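Local coordinates for protein-glutamine gamma-glutamyltransferase 2 (Pagrus major, PDB 1G0D) that probably catalyses calcium-dependent cross-linking of proteins, joining peptide-bound glutamine to lysine side chains or other primary amines with release of ammonia, at residues 321-331 with 511-520; 586-597 with 673-683. One frame throughout, in Å; residues are numbered along the deposited sequence.

Contact 1: 321-331 with 511-520; sequences SRQRSDSSWNF and MAVTYNSLRR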
loop_
_atom_site.group_PDB
_atom_site.type_symbol
_atom_site.label_atom_id
_atom_site.label_comp_id
_atom_site.label_asym_id
_atom_site.label_seq_id
_atom_site.Cartn_x
_atom_site.Cartn_y
_atom_site.Cartn_z
ATOM N N SER A 321 6.618 -31.522 10.852
ATOM C CA SER A 321 6.976 -31.529 9.434
ATOM C C SER A 321 5.903 -30.965 8.530
ATOM O O SER A 321 6.164 -30.507 7.428
ATOM C CB SER A 321 7.283 -32.967 8.980
ATOM O OG SER A 321 6.149 -33.846 9.078
ATOM N N ARG A 322 4.681 -31.029 9.000
ATOM C CA ARG A 322 3.568 -30.552 8.226
ATOM C C ARG A 322 3.568 -29.047 8.174
ATOM O O ARG A 322 3.293 -28.477 7.130
ATOM C CB ARG A 322 2.258 -31.071 8.836
ATOM C CG ARG A 322 2.260 -32.578 9.002
ATOM C CD ARG A 322 1.053 -33.055 9.748
ATOM N NE ARG A 322 0.969 -32.509 11.097
ATOM C CZ ARG A 322 -0.063 -32.731 11.897
ATOM N NH1 ARG A 322 -1.071 -33.477 11.472
ATOM N NH2 ARG A 322 -0.087 -32.223 13.116
ATOM N N GLN A 323 3.891 -28.406 9.292
ATOM C CA GLN A 323 3.863 -26.957 9.336
ATOM C C GLN A 323 4.949 -26.379 8.458
ATOM O O GLN A 323 6.127 -26.646 8.661
ATOM C CB GLN A 323 3.949 -26.450 10.792
ATOM C CG GLN A 323 2.519 -26.178 11.439
ATOM C CD GLN A 323 2.265 -26.831 12.847
ATOM O OE1 GLN A 323 3.030 -26.625 13.811
ATOM N NE2 GLN A 323 1.176 -27.592 12.959
ATOM N N ARG A 324 4.508 -25.590 7.476
ATOM C CA ARG A 324 5.364 -24.955 6.473
ATOM C C ARG A 324 5.837 -23.560 6.760
ATOM O O ARG A 324 6.827 -23.144 6.195
ATOM C CB ARG A 324 4.658 -24.916 5.123
ATOM C CG ARG A 324 4.643 -26.233 4.410
ATOM C CD ARG A 324 3.951 -26.142 3.078
ATOM N NE ARG A 324 4.734 -25.391 2.102
ATOM C CZ ARG A 324 4.199 -24.756 1.066
ATOM N NH1 ARG A 324 4.970 -24.086 0.210
ATOM N NH2 ARG A 324 2.889 -24.813 0.880
ATOM N N SER A 325 5.144 -22.828 7.618
ATOM C CA SER A 325 5.543 -21.448 7.924
ATOM C C SER A 325 6.736 -21.357 8.827
ATOM O O SER A 325 6.792 -22.019 9.848
ATOM C CB SER A 325 4.411 -20.685 8.573
ATOM O OG SER A 325 3.310 -20.631 7.693
ATOM N N ASP A 326 7.670 -20.497 8.439
ATOM C CA ASP A 326 8.917 -20.281 9.163
ATOM C C ASP A 326 9.032 -18.865 9.799
ATOM O O ASP A 326 9.775 -17.982 9.340
ATOM C CB ASP A 326 10.062 -20.531 8.190
ATOM C CG ASP A 326 11.356 -20.848 8.874
ATOM O OD1 ASP A 326 11.375 -21.050 10.111
ATOM O OD2 ASP A 326 12.367 -20.899 8.143
ATOM N N SER A 327 8.263 -18.657 10.858
ATOM C CA SER A 327 8.284 -17.398 11.570
ATOM C C SER A 327 8.006 -16.140 10.744
ATOM O O SER A 327 7.283 -16.158 9.725
ATOM C CB SER A 327 9.621 -17.238 12.279
ATOM O OG SER A 327 9.410 -16.803 13.598
ATOM N N SER A 328 8.597 -15.050 11.229
ATOM C CA SER A 328 8.438 -13.724 10.666
ATOM C C SER A 328 8.614 -13.599 9.186
ATOM O O SER A 328 9.525 -14.184 8.605
ATOM C CB SER A 328 9.395 -12.763 11.362
ATOM O OG SER A 328 9.232 -12.825 12.779
ATOM N N TRP A 329 7.732 -12.807 8.585
ATOM C CA TRP A 329 7.754 -12.546 7.152
ATOM C C TRP A 329 9.001 -11.755 6.760
ATOM O O TRP A 329 9.541 -11.011 7.587
ATOM C CB TRP A 329 6.517 -11.739 6.782
ATOM C CG TRP A 329 5.237 -12.479 6.933
ATOM C CD1 TRP A 329 4.990 -13.566 7.739
ATOM C CD2 TRP A 329 4.001 -12.191 6.249
ATOM N NE1 TRP A 329 3.672 -13.966 7.594
ATOM C CE2 TRP A 329 3.049 -13.139 6.690
ATOM C CE3 TRP A 329 3.608 -11.225 5.307
ATOM C CZ2 TRP A 329 1.721 -13.137 6.211
ATOM C CZ3 TRP A 329 2.287 -11.229 4.836
ATOM C CH2 TRP A 329 1.367 -12.173 5.289
ATOM N N ASN A 330 9.456 -11.881 5.509
ATOM C CA ASN A 330 10.644 -11.131 5.079
ATOM C C ASN A 330 10.335 -9.621 5.162
ATOM O O ASN A 330 11.214 -8.790 5.454
ATOM C CB ASN A 330 11.038 -11.502 3.650
ATOM C CG ASN A 330 11.776 -12.831 3.560
ATOM O OD1 ASN A 330 11.919 -13.558 4.554
ATOM N ND2 ASN A 330 12.240 -13.158 2.360
ATOM N N PHE A 331 9.079 -9.277 4.891
ATOM C CA PHE A 331 8.598 -7.897 4.976
ATOM C C PHE A 331 7.097 -7.968 4.907
ATOM O O PHE A 331 6.524 -8.993 4.575
ATOM C CB PHE A 331 9.154 -6.999 3.842
ATOM C CG PHE A 331 8.504 -7.220 2.497
ATOM C CD1 PHE A 331 9.076 -8.084 1.555
ATOM C CD2 PHE A 331 7.305 -6.605 2.184
ATOM C CE1 PHE A 331 8.455 -8.339 0.320
ATOM C CE2 PHE A 331 6.668 -6.854 0.942
ATOM C CZ PHE A 331 7.245 -7.723 0.011
ATOM N N MET A 511 17.344 -23.522 2.033
ATOM C CA MET A 511 16.041 -23.968 1.545
ATOM C C MET A 511 15.368 -22.814 0.854
ATOM O O MET A 511 15.581 -21.681 1.241
ATOM C CB MET A 511 15.168 -24.379 2.713
ATOM C CG MET A 511 14.505 -23.193 3.364
ATOM S SD MET A 511 14.229 -23.403 5.132
ATOM C CE MET A 511 15.877 -24.010 5.581
ATOM N N ALA A 512 14.551 -23.098 -0.156
ATOM C CA ALA A 512 13.835 -22.039 -0.859
ATOM C C ALA A 512 12.725 -21.558 0.082
ATOM O O ALA A 512 12.288 -22.299 0.976
ATOM C CB ALA A 512 13.248 -22.558 -2.148
ATOM N N VAL A 513 12.270 -20.325 -0.119
ATOM C CA VAL A 513 11.253 -19.718 0.749
ATOM C C VAL A 513 10.362 -18.709 -0.019
ATOM O O VAL A 513 10.652 -18.354 -1.190
ATOM C CB VAL A 513 11.995 -19.000 1.892
ATOM C CG1 VAL A 513 11.841 -17.526 1.755
ATOM C CG2 VAL A 513 11.538 -19.488 3.236
ATOM N N THR A 514 9.268 -18.281 0.611
ATOM C CA THR A 514 8.391 -17.266 0.002
ATOM C C THR A 514 8.511 -16.054 0.908
ATOM O O THR A 514 8.915 -16.191 2.077
ATOM C CB THR A 514 6.898 -17.646 -0.048
ATOM O OG1 THR A 514 6.372 -17.729 1.279
ATOM C CG2 THR A 514 6.702 -18.946 -0.762
ATOM N N TYR A 515 8.172 -14.865 0.410
ATOM C CA TYR A 515 8.317 -13.705 1.278
ATOM C C TYR A 515 7.522 -13.908 2.553
ATOM O O TYR A 515 8.011 -13.551 3.616
ATOM C CB TYR A 515 7.941 -12.390 0.574
ATOM C CG TYR A 515 6.536 -11.906 0.776
ATOM C CD1 TYR A 515 5.512 -12.311 -0.078
ATOM C CD2 TYR A 515 6.231 -10.980 1.767
ATOM C CE1 TYR A 515 4.209 -11.797 0.040
ATOM C CE2 TYR A 515 4.905 -10.448 1.900
ATOM C CZ TYR A 515 3.911 -10.868 1.026
ATOM O OH TYR A 515 2.629 -10.370 1.123
ATOM N N ASN A 516 6.329 -14.505 2.482
ATOM C CA ASN A 516 5.589 -14.710 3.725
ATOM C C ASN A 516 6.020 -15.924 4.517
ATOM O O ASN A 516 5.228 -16.539 5.218
ATOM C CB ASN A 516 4.057 -14.719 3.554
ATOM C CG ASN A 516 3.562 -15.630 2.482
ATOM O OD1 ASN A 516 2.511 -16.225 2.638
ATOM N ND2 ASN A 516 4.258 -15.723 1.389
ATOM N N SER A 517 7.305 -16.242 4.426
ATOM C CA SER A 517 7.873 -17.354 5.164
ATOM C C SER A 517 7.271 -18.757 4.960
ATOM O O SER A 517 7.204 -19.554 5.891
ATOM C CB SER A 517 7.859 -16.982 6.643
ATOM O OG SER A 517 8.916 -16.086 6.908
ATOM N N LEU A 518 6.845 -19.069 3.751
ATOM C CA LEU A 518 6.304 -20.386 3.479
ATOM C C LEU A 518 7.461 -21.209 2.964
ATOM O O LEU A 518 7.925 -21.003 1.853
ATOM C CB LEU A 518 5.239 -20.309 2.400
ATOM C CG LEU A 518 3.810 -20.791 2.609
ATOM C CD1 LEU A 518 3.396 -20.652 4.025
ATOM C CD2 LEU A 518 2.902 -19.994 1.743
ATOM N N ARG A 519 7.928 -22.136 3.786
ATOM C CA ARG A 519 9.022 -23.036 3.447
ATOM C C ARG A 519 8.673 -23.844 2.194
ATOM O O ARG A 519 7.556 -24.353 2.068
ATOM C CB ARG A 519 9.269 -23.957 4.625
ATOM C CG ARG A 519 10.621 -24.617 4.613
ATOM C CD ARG A 519 10.700 -25.770 5.640
ATOM N NE ARG A 519 9.721 -26.837 5.393
ATOM C CZ ARG A 519 8.828 -27.272 6.292
ATOM N NH1 ARG A 519 8.777 -26.735 7.517
ATOM N NH2 ARG A 519 7.977 -28.245 5.956
ATOM N N ARG A 520 9.621 -23.940 1.263
ATOM C CA ARG A 520 9.385 -24.655 0.019
ATOM C C ARG A 520 10.326 -25.816 -0.230
ATOM O O ARG A 520 10.080 -26.933 0.242
ATOM C CB ARG A 520 9.436 -23.685 -1.146
ATOM C CG ARG A 520 8.067 -23.070 -1.396
ATOM C CD ARG A 520 8.092 -21.936 -2.365
ATOM N NE ARG A 520 8.267 -22.380 -3.730
ATOM C CZ ARG A 520 7.257 -22.743 -4.506
ATOM N NH1 ARG A 520 7.478 -23.140 -5.752
ATOM N NH2 ARG A 520 6.023 -22.719 -4.024
HETATM O O HOH W 1 8.900 -24.444 9.630
HETATM O O HOH W 2 2.407 -17.735 6.539
#
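R519 O is gripped side-on by R324 NE and NH1, near the guanidinium plane. R324 NE to R519 O, 3.0 Å, runs almost along the carbonyl (C=O...N 172°). R324 NH1 also pairs with E237, which R520 shares. In return R519 N donates to R324 O. A bend at chi3 (60°) lays the R519 guanidinium with one face against R324 CA; its NH1 donates to Q323 O at 2.9 Å, its NH2 to S321 O. S325 and L518 form a single beta bridge, and D326 N donates to S517 O at 2.8 Å. S517 ends a type I turn that starts at T514, near the end of strand 502-513. S517 OG donates to S328 O at 2.6 Å from above the carbonyl plane, while R560 binds the same hydroxyl and N330 OD1. N330 N to Y515 O, 2.9 Å, is an almost straight hydrogen bond. Y515, important for catalysis, sits in this turn, its side chain about 3 Å (nearest atoms) from that of catalytic C272. The Y515 ring forms an offset stack with F331, centroids 4.7 Å apart and planes at 20°. N516 CB lies 3.6 Å from the W329 six-membered ring centroid, a CH-pi contact; catalytic H332 meets W329 edge-to-face.

Contact 2: 586-597 with 673-683; sequences ELLVQVPGKAVV and VKGVTTVVVHK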
loop_
_atom_site.group_PDB
_atom_site.type_symbol
_atom_site.label_atom_id
_atom_site.label_comp_id
_atom_site.label_asym_id
_atom_site.label_seq_id
_atom_site.Cartn_x
_atom_site.Cartn_y
_atom_site.Cartn_z
ATOM N N GLU A 586 17.230 -5.959 -15.020
ATOM C CA GLU A 586 16.500 -4.702 -14.970
ATOM C C GLU A 586 16.203 -4.119 -16.342
ATOM O O GLU A 586 17.114 -3.730 -17.069
ATOM C CB GLU A 586 17.247 -3.664 -14.172
ATOM C CG GLU A 586 16.294 -2.572 -13.753
ATOM C CD GLU A 586 16.974 -1.270 -13.409
ATOM O OE1 GLU A 586 18.165 -1.318 -12.984
ATOM O OE2 GLU A 586 16.300 -0.211 -13.563
ATOM N N LEU A 587 14.919 -4.024 -16.666
ATOM C CA LEU A 587 14.486 -3.520 -17.962
ATOM C C LEU A 587 15.051 -2.147 -18.269
ATOM O O LEU A 587 15.166 -1.307 -17.382
ATOM C CB LEU A 587 12.938 -3.475 -18.051
ATOM C CG LEU A 587 12.144 -4.778 -17.806
ATOM C CD1 LEU A 587 10.641 -4.610 -18.140
ATOM C CD2 LEU A 587 12.760 -5.877 -18.661
ATOM N N LEU A 588 15.412 -1.951 -19.538
ATOM C CA LEU A 588 15.917 -0.688 -20.063
ATOM C C LEU A 588 14.726 -0.065 -20.729
ATOM O O LEU A 588 14.296 -0.493 -21.823
ATOM C CB LEU A 588 16.968 -0.917 -21.124
ATOM C CG LEU A 588 18.056 0.136 -21.288
ATOM C CD1 LEU A 588 18.356 0.254 -22.737
ATOM C CD2 LEU A 588 17.629 1.443 -20.729
ATOM N N VAL A 589 14.157 0.917 -20.045
ATOM C CA VAL A 589 13.006 1.595 -20.584
ATOM C C VAL A 589 13.478 2.972 -21.053
ATOM O O VAL A 589 14.137 3.701 -20.301
ATOM C CB VAL A 589 11.921 1.695 -19.525
ATOM C CG1 VAL A 589 10.649 2.146 -20.149
ATOM C CG2 VAL A 589 11.710 0.347 -18.877
ATOM N N GLN A 590 13.180 3.291 -22.322
ATOM C CA GLN A 590 13.572 4.557 -22.941
ATOM C C GLN A 590 12.479 5.097 -23.844
ATOM O O GLN A 590 11.902 4.376 -24.635
ATOM C CB GLN A 590 14.820 4.368 -23.791
ATOM C CG GLN A 590 15.968 3.682 -23.088
ATOM C CD GLN A 590 17.063 3.214 -24.049
ATOM O OE1 GLN A 590 18.158 3.789 -24.087
ATOM N NE2 GLN A 590 16.775 2.159 -24.822
ATOM N N VAL A 591 12.178 6.375 -23.719
ATOM C CA VAL A 591 11.190 6.952 -24.594
ATOM C C VAL A 591 11.820 8.278 -25.015
ATOM O O VAL A 591 11.513 9.332 -24.492
ATOM C CB VAL A 591 9.855 7.059 -23.856
ATOM C CG1 VAL A 591 10.101 7.271 -22.451
ATOM C CG2 VAL A 591 9.002 8.110 -24.436
ATOM N N PRO A 592 12.742 8.214 -25.993
ATOM C CA PRO A 592 13.519 9.310 -26.584
ATOM C C PRO A 592 12.825 10.531 -27.235
ATOM O O PRO A 592 11.701 10.454 -27.762
ATOM C CB PRO A 592 14.446 8.578 -27.552
ATOM C CG PRO A 592 13.695 7.365 -27.891
ATOM C CD PRO A 592 13.048 6.935 -26.649
ATOM N N GLY A 593 13.531 11.664 -27.173
ATOM C CA GLY A 593 13.033 12.907 -27.726
ATOM C C GLY A 593 11.991 13.563 -26.844
ATOM O O GLY A 593 11.366 12.894 -26.019
ATOM N N LYS A 594 11.800 14.872 -27.014
ATOM C CA LYS A 594 10.806 15.641 -26.245
ATOM C C LYS A 594 9.369 15.079 -26.287
ATOM O O LYS A 594 8.824 14.782 -27.351
ATOM C CB LYS A 594 10.805 17.094 -26.731
ATOM C CG LYS A 594 9.837 18.005 -25.993
ATOM C CD LYS A 594 10.487 19.347 -25.693
ATOM C CE LYS A 594 9.463 20.488 -25.644
ATOM N NZ LYS A 594 8.798 20.800 -26.961
ATOM N N ALA A 595 8.758 14.948 -25.116
ATOM C CA ALA A 595 7.413 14.417 -25.024
ATOM C C ALA A 595 6.465 15.567 -24.893
ATOM O O ALA A 595 6.735 16.502 -24.151
ATOM C CB ALA A 595 7.287 13.518 -23.823
ATOM N N VAL A 596 5.346 15.483 -25.610
ATOM C CA VAL A 596 4.326 16.517 -25.603
ATOM C C VAL A 596 2.946 15.909 -25.496
ATOM O O VAL A 596 2.714 14.902 -26.141
ATOM C CB VAL A 596 4.373 17.300 -26.904
ATOM C CG1 VAL A 596 3.144 18.224 -26.990
ATOM C CG2 VAL A 596 5.676 18.070 -26.962
ATOM N N VAL A 597 2.045 16.521 -24.706
ATOM C CA VAL A 597 0.676 16.009 -24.514
ATOM C C VAL A 597 -0.051 15.812 -25.819
ATOM O O VAL A 597 0.024 16.668 -26.716
ATOM C CB VAL A 597 -0.217 16.941 -23.692
ATOM C CG1 VAL A 597 -1.077 16.112 -22.749
ATOM C CG2 VAL A 597 0.610 17.942 -22.952
ATOM N N VAL A 673 10.032 -9.329 -13.527
ATOM C CA VAL A 673 11.030 -8.473 -14.153
ATOM C C VAL A 673 10.459 -7.060 -14.418
ATOM O O VAL A 673 9.503 -6.902 -15.186
ATOM C CB VAL A 673 11.540 -9.114 -15.474
ATOM C CG1 VAL A 673 12.593 -8.228 -16.095
ATOM C CG2 VAL A 673 12.108 -10.499 -15.189
ATOM N N LYS A 674 11.072 -6.041 -13.795
ATOM C CA LYS A 674 10.610 -4.660 -13.916
ATOM C C LYS A 674 11.562 -3.588 -14.452
ATOM O O LYS A 674 12.784 -3.777 -14.607
ATOM C CB LYS A 674 10.089 -4.157 -12.564
ATOM C CG LYS A 674 9.646 -5.204 -11.588
ATOM C CD LYS A 674 8.395 -5.819 -12.102
ATOM C CE LYS A 674 7.541 -6.358 -11.009
ATOM N NZ LYS A 674 6.156 -6.506 -11.520
ATOM N N GLY A 675 10.945 -2.428 -14.683
ATOM C CA GLY A 675 11.629 -1.243 -15.177
ATOM C C GLY A 675 10.723 -0.021 -15.031
ATOM O O GLY A 675 9.485 -0.186 -15.020
ATOM N N VAL A 676 11.344 1.163 -14.872
ATOM C CA VAL A 676 10.679 2.494 -14.740
ATOM C C VAL A 676 11.574 3.538 -15.363
ATOM O O VAL A 676 12.806 3.466 -15.284
ATOM C CB VAL A 676 10.533 3.088 -13.294
ATOM C CG1 VAL A 676 9.124 3.509 -13.068
ATOM C CG2 VAL A 676 11.035 2.152 -12.255
ATOM N N THR A 677 10.950 4.553 -15.918
ATOM C CA THR A 677 11.717 5.612 -16.504
ATOM C C THR A 677 10.891 6.826 -16.193
ATOM O O THR A 677 9.687 6.695 -15.981
ATOM C CB THR A 677 11.827 5.428 -18.024
ATOM O OG1 THR A 677 12.832 6.312 -18.540
ATOM C CG2 THR A 677 10.472 5.712 -18.706
ATOM N N THR A 678 11.559 7.978 -16.137
ATOM C CA THR A 678 10.940 9.289 -15.898
ATOM C C THR A 678 10.850 9.995 -17.254
ATOM O O THR A 678 11.830 10.101 -18.001
ATOM C CB THR A 678 11.796 10.209 -14.984
ATOM O OG1 THR A 678 12.019 9.596 -13.714
ATOM C CG2 THR A 678 11.069 11.484 -14.720
ATOM N N VAL A 679 9.660 10.457 -17.572
ATOM C CA VAL A 679 9.419 11.176 -18.806
ATOM C C VAL A 679 8.698 12.501 -18.488
ATOM O O VAL A 679 7.579 12.474 -17.962
ATOM C CB VAL A 679 8.534 10.313 -19.791
ATOM C CG1 VAL A 679 8.369 11.049 -21.104
ATOM C CG2 VAL A 679 9.191 8.967 -20.045
ATOM N N VAL A 680 9.335 13.647 -18.782
ATOM C CA VAL A 680 8.697 14.950 -18.553
ATOM C C VAL A 680 7.762 15.324 -19.734
ATOM O O VAL A 680 8.222 15.571 -20.855
ATOM C CB VAL A 680 9.755 16.044 -18.350
ATOM C CG1 VAL A 680 9.102 17.331 -17.919
ATOM C CG2 VAL A 680 10.732 15.623 -17.290
ATOM N N VAL A 681 6.448 15.329 -19.487
ATOM C CA VAL A 681 5.480 15.652 -20.531
ATOM C C VAL A 681 5.223 17.164 -20.596
ATOM O O VAL A 681 4.815 17.815 -19.623
ATOM C CB VAL A 681 4.157 14.873 -20.314
ATOM C CG1 VAL A 681 3.135 15.259 -21.356
ATOM C CG2 VAL A 681 4.412 13.380 -20.387
ATOM N N HIS A 682 5.485 17.723 -21.773
ATOM C CA HIS A 682 5.346 19.145 -21.990
ATOM C C HIS A 682 4.096 19.541 -22.696
ATOM O O HIS A 682 3.286 18.739 -23.165
ATOM C CB HIS A 682 6.475 19.697 -22.868
ATOM C CG HIS A 682 7.845 19.522 -22.312
ATOM N ND1 HIS A 682 8.372 20.351 -21.339
ATOM C CD2 HIS A 682 8.803 18.605 -22.582
ATOM C CE1 HIS A 682 9.592 19.949 -21.030
ATOM N NE2 HIS A 682 9.881 18.890 -21.772
ATOM N N LYS A 683 4.042 20.853 -22.776
ATOM C CA LYS A 683 3.080 21.645 -23.463
ATOM C C LYS A 683 2.283 22.654 -22.739
ATOM O O LYS A 683 1.143 22.440 -22.337
ATOM C CB LYS A 683 2.201 20.825 -24.349
ATOM C CG LYS A 683 2.647 21.079 -25.746
ATOM C CD LYS A 683 1.760 22.082 -26.390
ATOM C CE LYS A 683 0.372 21.496 -26.530
ATOM N NZ LYS A 683 -0.595 22.504 -26.078
HETATM O O HOH W 3 14.567 0.634 -15.281
#
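Strands 588-590 and 673-682 run in the same general direction, 30° apart with axes 6.2 Å apart at closest approach, yet they belong to different sheets; beyond a loop, 595-596 joins the sheet of 673-682 as a short parallel partner. This switch from the edge of one sheet to the edge of the other is reminiscent of the A/A' strands of immunoglobulin-like sandwiches, the type of this C-terminal domain. L587 CD2 packs across V673 CG1 at 3.5 Å, and L587 N donates to K674 O at 3.0 Å. G675, without a side chain, lets L587 CB come to 3.9 Å from its CA, with V589 CG2 close by. V589 CG1 meets T677 CG2 at 3.9 Å; with T677 OG1 trans to the backbone N (chi1 -167°), the hydroxyl turns to V589 O in a weak bond. Next, A595 CB rests on V679 CG1 at 3.8 Å. The A595 backbone supplies the parallel link, with H682 N donating to A595 O at 3.0 Å. The K594 chain crosses the H682 imidazole, CE lying over one face 4.0 Å from the centroid. This implies that aliphatic packing mostly holds 587-591, and backbone hydrogen bonding the 595-596 half.

From the N terminus, the chain first reaches 321-331, which leads into strand 329-339 of the four-stranded sheet that carries two of the active-site residues. It then passes through 179 residues of mixed helix and strand before 511-520 closes contact 1, tying that strand's start to the end of strand 502-513 in the seven-stranded sheet. Strands 525-532, 558-566 and 573-581 of the same sheet follow, and the chain then enters contact 2 at 586. Its loop is shorter, 75 residues with strands but no helix, and 673-683 closes it inside the C-terminal immunoglobulin-like domain. The two closures stand in series, neither nested nor crossed. Contacts 1 and 2 do not touch: their centres are about 38 Å apart, their nearest atoms about 11 Å.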